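PDB 2H84: Steely1 from Dictyostelium discoideum, which probably acts as a hybrid polyketide synthase, producing only acylpyrones in vitro, the chain here being its C-terminal type III polyketide synthase domain. Local coordinates for residues 13-24 with 208-219; 349-357 with 366-374. All coordinates share one frame; numbering follows the deposited sequence.

Overall arrangement
The chain enters the fold on strand 15-22. Contact 1 pairs it with strand 209-216 and closes a long loop. Segments 13-24 and 208-219 are separated by 183 residues, among them Cys-157, the predicted active-site residue. The chain then runs through strand 227-236 and further helices and strands. Contact 2 opens after contact 1 has closed, so the two follow in series and neither encloses the other. Contact 2 joins the two arms of a beta hairpin, strands 353-360 and 364-372, at the C-terminal end. Contact 1 lies in the N-terminal half of the thiolase fold and contact 2 in the C-terminal half, with strand 227-236 between them. They meet where Phe-15 CE2 lies 4.0 Å from Val-373 CG1.

Contact 1: residues 13-24 with 208-219; sequences NSFVLGIGISVP and DGSAAYIIGCNP
Leu-17 N donates to Ile-214 O at 2.7 Å, and Ile-214 N donates in turn to Gly-18 O. Leu-17 and Gly-18 thus share one partner, a classic beta bulge. It interrupts a regular antiparallel pairing of two central strands of the thiolase fold, at 168° between their directions. Hydrogen-bonded pairs continue on both sides. Phe-15 and Gly-216 exchange two bonds, as do Gly-20 and Ala-212. Ala-212 N reaches Gly-20 O at 2.8 Å, nearly straight (171° at the hydrogen). Ser-210, Ala-212 and Ile-214 turn one face to helix 84-110. The face with Val-16, Ile-19 and Tyr-213 is the other. There Ile-19 CG1 lies 4.2 Å from Tyr-213 CB. Tyr-213 holds CG between its backbone N and carbonyl carbon (chi1 61°). This takes the ring off strand 15-22, and its OH bonds to Ser-163 OG. Pro-24 CG meets Asp-208 CB. Asp-208 OD2 accepts bonds from Ser-188 OG and Val-66 N. At the other end Pro-219 lies over one face of the Phe-15 ring. With an alanine in place of Phe-15, Pro-219 would probably lose the ring face it packs on. The CH-pi contact runs from Pro-219 CG to the Phe-15 ring centroid at 4.0 Å.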
# COMPACT_ATOMS: atom_id res chain seq x y z
N ASN A 13 -22.82 6.52 10.04
CA ASN A 13 -21.68 5.70 9.66
C ASN A 13 -21.81 4.91 8.37
O ASN A 13 -22.90 4.75 7.82
CB ASN A 13 -21.18 4.80 10.84
CG ASN A 13 -22.27 4.04 11.50
OD1 ASN A 13 -22.13 3.42 12.55
ND2 ASN A 13 -23.39 4.07 10.88
N SER A 14 -20.66 4.46 7.89
CA SER A 14 -20.49 3.71 6.65
C SER A 14 -21.32 2.43 6.45
O SER A 14 -21.69 1.76 7.40
CB SER A 14 -19.01 3.39 6.50
OG SER A 14 -18.78 2.48 5.44
N PHE A 15 -21.61 2.11 5.19
CA PHE A 15 -22.38 0.92 4.83
C PHE A 15 -21.77 0.22 3.63
O PHE A 15 -21.29 0.87 2.71
CB PHE A 15 -23.81 1.28 4.43
CG PHE A 15 -24.71 1.60 5.57
CD1 PHE A 15 -24.64 2.84 6.21
CD2 PHE A 15 -25.63 0.66 6.02
CE1 PHE A 15 -25.48 3.13 7.28
CE2 PHE A 15 -26.47 0.94 7.08
CZ PHE A 15 -26.40 2.18 7.72
N VAL A 16 -21.79 -1.11 3.63
CA VAL A 16 -21.26 -1.86 2.50
C VAL A 16 -22.45 -1.90 1.55
O VAL A 16 -23.45 -2.55 1.86
CB VAL A 16 -20.92 -3.30 2.91
CG1 VAL A 16 -20.44 -4.04 1.83
CG2 VAL A 16 -19.85 -3.32 3.82
N LEU A 17 -22.34 -1.23 0.40
CA LEU A 17 -23.45 -1.16 -0.55
C LEU A 17 -23.47 -2.18 -1.70
O LEU A 17 -24.40 -2.21 -2.50
CB LEU A 17 -23.49 0.26 -1.13
CG LEU A 17 -23.53 1.38 -0.09
CD1 LEU A 17 -23.39 2.72 -0.78
CD2 LEU A 17 -24.81 1.30 0.70
N GLY A 18 -22.44 -3.03 -1.76
CA GLY A 18 -22.40 -4.04 -2.81
C GLY A 18 -21.14 -4.86 -2.74
O GLY A 18 -20.09 -4.36 -2.33
N ILE A 19 -21.22 -6.12 -3.15
CA ILE A 19 -20.05 -7.00 -3.14
C ILE A 19 -20.01 -7.89 -4.38
O ILE A 19 -21.05 -8.28 -4.92
CB ILE A 19 -20.07 -7.95 -1.94
CG1 ILE A 19 -20.36 -7.17 -0.66
CG2 ILE A 19 -18.73 -8.66 -1.84
CD1 ILE A 19 -20.69 -8.07 0.52
N GLY A 20 -18.81 -8.21 -4.82
CA GLY A 20 -18.68 -9.06 -5.98
C GLY A 20 -17.39 -9.84 -5.87
O GLY A 20 -16.39 -9.32 -5.37
N ILE A 21 -17.41 -11.08 -6.32
CA ILE A 21 -16.21 -11.90 -6.27
C ILE A 21 -15.82 -12.34 -7.67
O ILE A 21 -16.56 -12.14 -8.62
CB ILE A 21 -16.42 -13.15 -5.41
CG1 ILE A 21 -17.58 -13.97 -5.96
CG2 ILE A 21 -16.69 -12.76 -3.98
CD1 ILE A 21 -17.61 -15.39 -5.45
N SER A 22 -14.65 -12.95 -7.77
CA SER A 22 -14.15 -13.44 -9.05
C SER A 22 -13.00 -14.40 -8.78
O SER A 22 -12.11 -14.09 -7.99
CB SER A 22 -13.66 -12.26 -9.89
OG SER A 22 -13.04 -12.72 -11.07
N VAL A 23 -13.02 -15.56 -9.41
CA VAL A 23 -11.96 -16.53 -9.19
C VAL A 23 -11.46 -17.11 -10.50
O VAL A 23 -12.18 -17.15 -11.49
CB VAL A 23 -12.42 -17.69 -8.27
CG1 VAL A 23 -12.68 -17.17 -6.88
CG2 VAL A 23 -13.68 -18.35 -8.83
N PRO A 24 -10.21 -17.58 -10.52
CA PRO A 24 -9.64 -18.16 -11.72
C PRO A 24 -10.14 -19.58 -11.98
O PRO A 24 -10.11 -20.42 -11.09
CB PRO A 24 -8.15 -18.12 -11.45
CG PRO A 24 -8.07 -18.28 -10.00
CD PRO A 24 -9.19 -17.44 -9.46
N ASP A 208 -6.24 -18.65 -4.96
CA ASP A 208 -6.29 -17.32 -5.57
C ASP A 208 -7.70 -16.81 -5.76
O ASP A 208 -8.63 -17.58 -5.99
CB ASP A 208 -5.60 -17.35 -6.93
CG ASP A 208 -4.37 -18.20 -6.94
OD1 ASP A 208 -3.57 -18.09 -5.98
OD2 ASP A 208 -4.20 -18.97 -7.90
N GLY A 209 -7.86 -15.49 -5.69
CA GLY A 209 -9.18 -14.91 -5.86
C GLY A 209 -9.17 -13.40 -5.76
O GLY A 209 -8.16 -12.79 -5.40
N SER A 210 -10.31 -12.81 -6.08
CA SER A 210 -10.47 -11.36 -6.05
C SER A 210 -11.87 -11.04 -5.59
O SER A 210 -12.84 -11.66 -6.04
CB SER A 210 -10.27 -10.78 -7.46
OG SER A 210 -10.34 -9.36 -7.45
N ALA A 211 -11.98 -10.07 -4.69
CA ALA A 211 -13.27 -9.65 -4.16
C ALA A 211 -13.32 -8.13 -4.10
O ALA A 211 -12.36 -7.49 -3.68
CB ALA A 211 -13.46 -10.22 -2.77
N ALA A 212 -14.44 -7.55 -4.52
CA ALA A 212 -14.58 -6.10 -4.48
C ALA A 212 -15.89 -5.69 -3.82
O ALA A 212 -16.85 -6.47 -3.79
CB ALA A 212 -14.50 -5.52 -5.89
N TYR A 213 -15.93 -4.49 -3.26
CA TYR A 213 -17.15 -4.00 -2.63
C TYR A 213 -17.25 -2.47 -2.70
O TYR A 213 -16.24 -1.78 -2.80
CB TYR A 213 -17.22 -4.50 -1.18
CG TYR A 213 -16.09 -4.04 -0.29
CD1 TYR A 213 -16.18 -2.83 0.40
CD2 TYR A 213 -14.92 -4.79 -0.17
CE1 TYR A 213 -15.12 -2.38 1.20
CE2 TYR A 213 -13.86 -4.34 0.62
CZ TYR A 213 -13.97 -3.13 1.30
OH TYR A 213 -12.93 -2.68 2.07
N ILE A 214 -18.47 -1.95 -2.70
CA ILE A 214 -18.70 -0.51 -2.71
C ILE A 214 -19.09 -0.12 -1.29
O ILE A 214 -19.83 -0.84 -0.62
CB ILE A 214 -19.86 -0.14 -3.63
CG1 ILE A 214 -19.66 -0.77 -5.01
CG2 ILE A 214 -19.97 1.37 -3.72
CD1 ILE A 214 -18.47 -0.25 -5.78
N ILE A 215 -18.60 1.02 -0.81
CA ILE A 215 -18.90 1.45 0.55
C ILE A 215 -19.11 2.96 0.63
O ILE A 215 -18.44 3.72 -0.06
CB ILE A 215 -17.76 1.03 1.49
CG1 ILE A 215 -18.03 1.51 2.90
CG2 ILE A 215 -16.44 1.61 0.99
CD1 ILE A 215 -16.96 1.09 3.87
N GLY A 216 -20.04 3.40 1.47
CA GLY A 216 -20.30 4.82 1.61
C GLY A 216 -21.22 5.16 2.77
O GLY A 216 -21.75 4.27 3.43
N CYS A 217 -21.40 6.45 3.02
CA CYS A 217 -22.27 6.89 4.12
C CYS A 217 -23.58 7.43 3.60
O CYS A 217 -23.68 7.87 2.45
CB CYS A 217 -21.59 7.96 4.95
SG CYS A 217 -20.21 7.36 5.93
N ASN A 218 -24.60 7.42 4.45
CA ASN A 218 -25.90 7.93 4.06
C ASN A 218 -26.35 7.23 2.79
O ASN A 218 -26.18 7.76 1.69
CB ASN A 218 -25.84 9.44 3.81
CG ASN A 218 -25.31 10.21 5.01
OD1 ASN A 218 -25.88 10.14 6.11
ND2 ASN A 218 -24.22 10.93 4.81
N PRO A 219 -26.90 6.02 2.92
CA PRO A 219 -27.37 5.29 1.75
C PRO A 219 -28.29 6.18 0.92
O PRO A 219 -28.96 7.06 1.45
CB PRO A 219 -28.08 4.09 2.36
CG PRO A 219 -27.22 3.80 3.54
CD PRO A 219 -26.98 5.18 4.13

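Contact 2: residues 349-357 with 366-374; sequences SLPTYSISL and EGCFLKNVV
Strands 353-357 and 366-372 run antiparallel at 153°, and their axes come within 4.6 Å. They are arms of the C-terminal beta hairpin of the thiolase fold. Ser-354 and Leu-370 form one hydrogen-bonded pair, with Ser-354 N to Leu-370 O at 2.8 Å. Ser-356 and Cys-368 form the next, and the bond from Ser-356 N to Cys-368 O is nearly straight at 169°. Near the C-terminal end of strand 366-372, the bond from Asn-372 N to Thr-352 O is weak. Tyr-353, Ile-355 and Phe-369 share one face. Phe-369 has CG anti to its backbone N (chi1 -172°), which brings the ring closer to strand 353-357. Its CZ lies over one face of the Tyr-353 ring, 3.5 Å from Tyr-353 CG, and the ring planes meet obliquely. Lys-371 lays its CD 3.7 Å from Tyr-353 CE1. Tyr-353 OH is hydrogen-bonded to Thr-284 OG1, and Ser-356 OG to Leu-296 O. Glu-366, whose side chain lies about 9 Å from that of the predicted active-site residue Cys-157, forms a salt bridge with Arg-165. Ile-355, Leu-357 and Phe-369 pack on helix 261-280, while strands 294-297 and 227-236 flank the hairpin.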
# COMPACT_ATOMS: atom_id res chain seq x y z
N SER A 349 -31.04 -16.10 7.25
CA SER A 349 -31.17 -16.26 8.70
C SER A 349 -30.03 -15.61 9.48
O SER A 349 -29.40 -16.20 10.38
CB SER A 349 -31.29 -17.75 9.07
OG SER A 349 -30.23 -18.53 8.57
N LEU A 350 -29.77 -14.36 9.11
CA LEU A 350 -28.69 -13.65 9.76
C LEU A 350 -29.10 -12.88 10.98
O LEU A 350 -30.02 -12.01 10.87
CB LEU A 350 -27.99 -12.69 8.79
CG LEU A 350 -26.94 -13.27 7.84
CD1 LEU A 350 -26.69 -12.33 6.71
CD2 LEU A 350 -25.66 -13.54 8.56
N PRO A 351 -28.43 -13.13 12.13
CA PRO A 351 -28.66 -12.49 13.43
C PRO A 351 -28.80 -10.95 13.24
O PRO A 351 -28.82 -10.43 12.11
CB PRO A 351 -27.37 -12.72 14.23
CG PRO A 351 -26.57 -13.71 13.43
CD PRO A 351 -27.17 -13.80 12.07
N THR A 352 -28.74 -10.14 14.31
CA THR A 352 -28.87 -8.72 14.06
C THR A 352 -27.48 -8.13 13.88
O THR A 352 -27.33 -7.07 13.26
CB THR A 352 -29.65 -8.04 15.13
OG1 THR A 352 -30.96 -8.60 15.13
CG2 THR A 352 -29.74 -6.59 14.84
N TYR A 353 -26.48 -8.87 14.33
CA TYR A 353 -25.10 -8.41 14.25
C TYR A 353 -24.08 -9.46 13.79
O TYR A 353 -24.35 -10.66 13.83
CB TYR A 353 -24.68 -7.89 15.62
CG TYR A 353 -25.43 -6.68 16.11
CD1 TYR A 353 -25.34 -5.48 15.43
CD2 TYR A 353 -26.23 -6.74 17.25
CE1 TYR A 353 -26.01 -4.35 15.86
CE2 TYR A 353 -26.92 -5.61 17.70
CZ TYR A 353 -26.80 -4.42 17.00
OH TYR A 353 -27.46 -3.30 17.45
N SER A 354 -22.89 -8.99 13.39
CA SER A 354 -21.81 -9.87 12.94
C SER A 354 -20.45 -9.39 13.42
O SER A 354 -20.22 -8.18 13.51
CB SER A 354 -21.76 -9.99 11.41
OG SER A 354 -22.91 -10.62 10.90
N ILE A 355 -19.58 -10.33 13.76
CA ILE A 355 -18.23 -9.99 14.18
C ILE A 355 -17.31 -10.54 13.09
O ILE A 355 -17.40 -11.72 12.72
CB ILE A 355 -17.87 -10.64 15.54
CG1 ILE A 355 -18.77 -10.08 16.65
CG2 ILE A 355 -16.38 -10.38 15.87
CD1 ILE A 355 -18.52 -10.67 18.03
N SER A 356 -16.45 -9.67 12.55
CA SER A 356 -15.51 -10.12 11.54
C SER A 356 -14.09 -10.03 12.07
O SER A 356 -13.68 -9.03 12.65
CB SER A 356 -15.64 -9.30 10.26
OG SER A 356 -14.89 -9.92 9.24
N LEU A 357 -13.34 -11.10 11.85
CA LEU A 357 -11.97 -11.15 12.33
C LEU A 357 -11.01 -11.50 11.20
O LEU A 357 -11.38 -12.15 10.22
CB LEU A 357 -11.87 -12.17 13.46
CG LEU A 357 -12.74 -11.86 14.69
CD1 LEU A 357 -12.69 -13.04 15.66
CD2 LEU A 357 -12.24 -10.59 15.37
N GLU A 366 -7.35 -7.86 12.96
CA GLU A 366 -8.22 -6.87 12.37
C GLU A 366 -9.60 -7.34 12.79
O GLU A 366 -9.87 -8.53 12.77
CB GLU A 366 -8.11 -6.85 10.84
CG GLU A 366 -6.89 -6.16 10.26
CD GLU A 366 -6.92 -4.64 10.41
OE1 GLU A 366 -8.01 -4.05 10.59
OE2 GLU A 366 -5.83 -4.02 10.34
N GLY A 367 -10.47 -6.42 13.18
CA GLY A 367 -11.80 -6.83 13.56
C GLY A 367 -12.80 -5.79 13.10
O GLY A 367 -12.44 -4.66 12.76
N CYS A 368 -14.06 -6.17 13.07
CA CYS A 368 -15.10 -5.26 12.65
C CYS A 368 -16.45 -5.76 13.15
O CYS A 368 -16.73 -6.96 13.13
CB CYS A 368 -15.10 -5.17 11.13
SG CYS A 368 -16.06 -3.81 10.51
N PHE A 369 -17.29 -4.83 13.61
CA PHE A 369 -18.59 -5.17 14.13
C PHE A 369 -19.62 -4.62 13.17
O PHE A 369 -19.75 -3.40 13.01
CB PHE A 369 -18.76 -4.58 15.53
CG PHE A 369 -20.00 -5.02 16.24
CD1 PHE A 369 -21.18 -4.31 16.09
CD2 PHE A 369 -20.00 -6.16 17.05
CE1 PHE A 369 -22.35 -4.72 16.72
CE2 PHE A 369 -21.18 -6.58 17.70
CZ PHE A 369 -22.35 -5.86 17.53
N LEU A 370 -20.34 -5.53 12.51
CA LEU A 370 -21.37 -5.13 11.54
C LEU A 370 -22.81 -5.44 11.92
O LEU A 370 -23.08 -6.32 12.73
CB LEU A 370 -21.11 -5.79 10.20
CG LEU A 370 -19.74 -5.67 9.56
CD1 LEU A 370 -19.05 -7.01 9.66
CD2 LEU A 370 -19.88 -5.26 8.10
N LYS A 371 -23.74 -4.72 11.30
CA LYS A 371 -25.16 -4.91 11.52
C LYS A 371 -25.75 -5.38 10.19
O LYS A 371 -25.75 -4.64 9.21
CB LYS A 371 -25.83 -3.61 11.98
CG LYS A 371 -27.35 -3.63 11.90
CD LYS A 371 -27.95 -2.87 13.06
CE LYS A 371 -29.43 -2.60 12.86
NZ LYS A 371 -29.83 -1.35 13.54
N ASN A 372 -26.18 -6.63 10.16
CA ASN A 372 -26.74 -7.25 8.98
C ASN A 372 -28.01 -6.53 8.57
O ASN A 372 -29.06 -6.73 9.16
CB ASN A 372 -27.01 -8.73 9.27
CG ASN A 372 -25.81 -9.43 9.90
OD1 ASN A 372 -25.96 -10.32 10.73
ND2 ASN A 372 -24.61 -9.02 9.49
N VAL A 373 -27.89 -5.65 7.57
CA VAL A 373 -29.03 -4.86 7.09
C VAL A 373 -29.86 -5.52 5.96
O VAL A 373 -30.98 -5.10 5.72
CB VAL A 373 -28.60 -3.50 6.55
CG1 VAL A 373 -28.16 -2.65 7.56
CG2 VAL A 373 -27.48 -3.61 5.75
N VAL A 374 -29.32 -6.54 5.29
CA VAL A 374 -29.99 -7.25 4.16
C VAL A 374 -31.42 -7.89 4.44
O VAL A 374 -32.63 -8.67 4.75
CB VAL A 374 -28.91 -8.23 3.63
CG1 VAL A 374 -29.42 -9.55 3.47
CG2 VAL A 374 -28.49 -7.85 2.37
OXT VAL A 374 -31.11 -7.44 3.04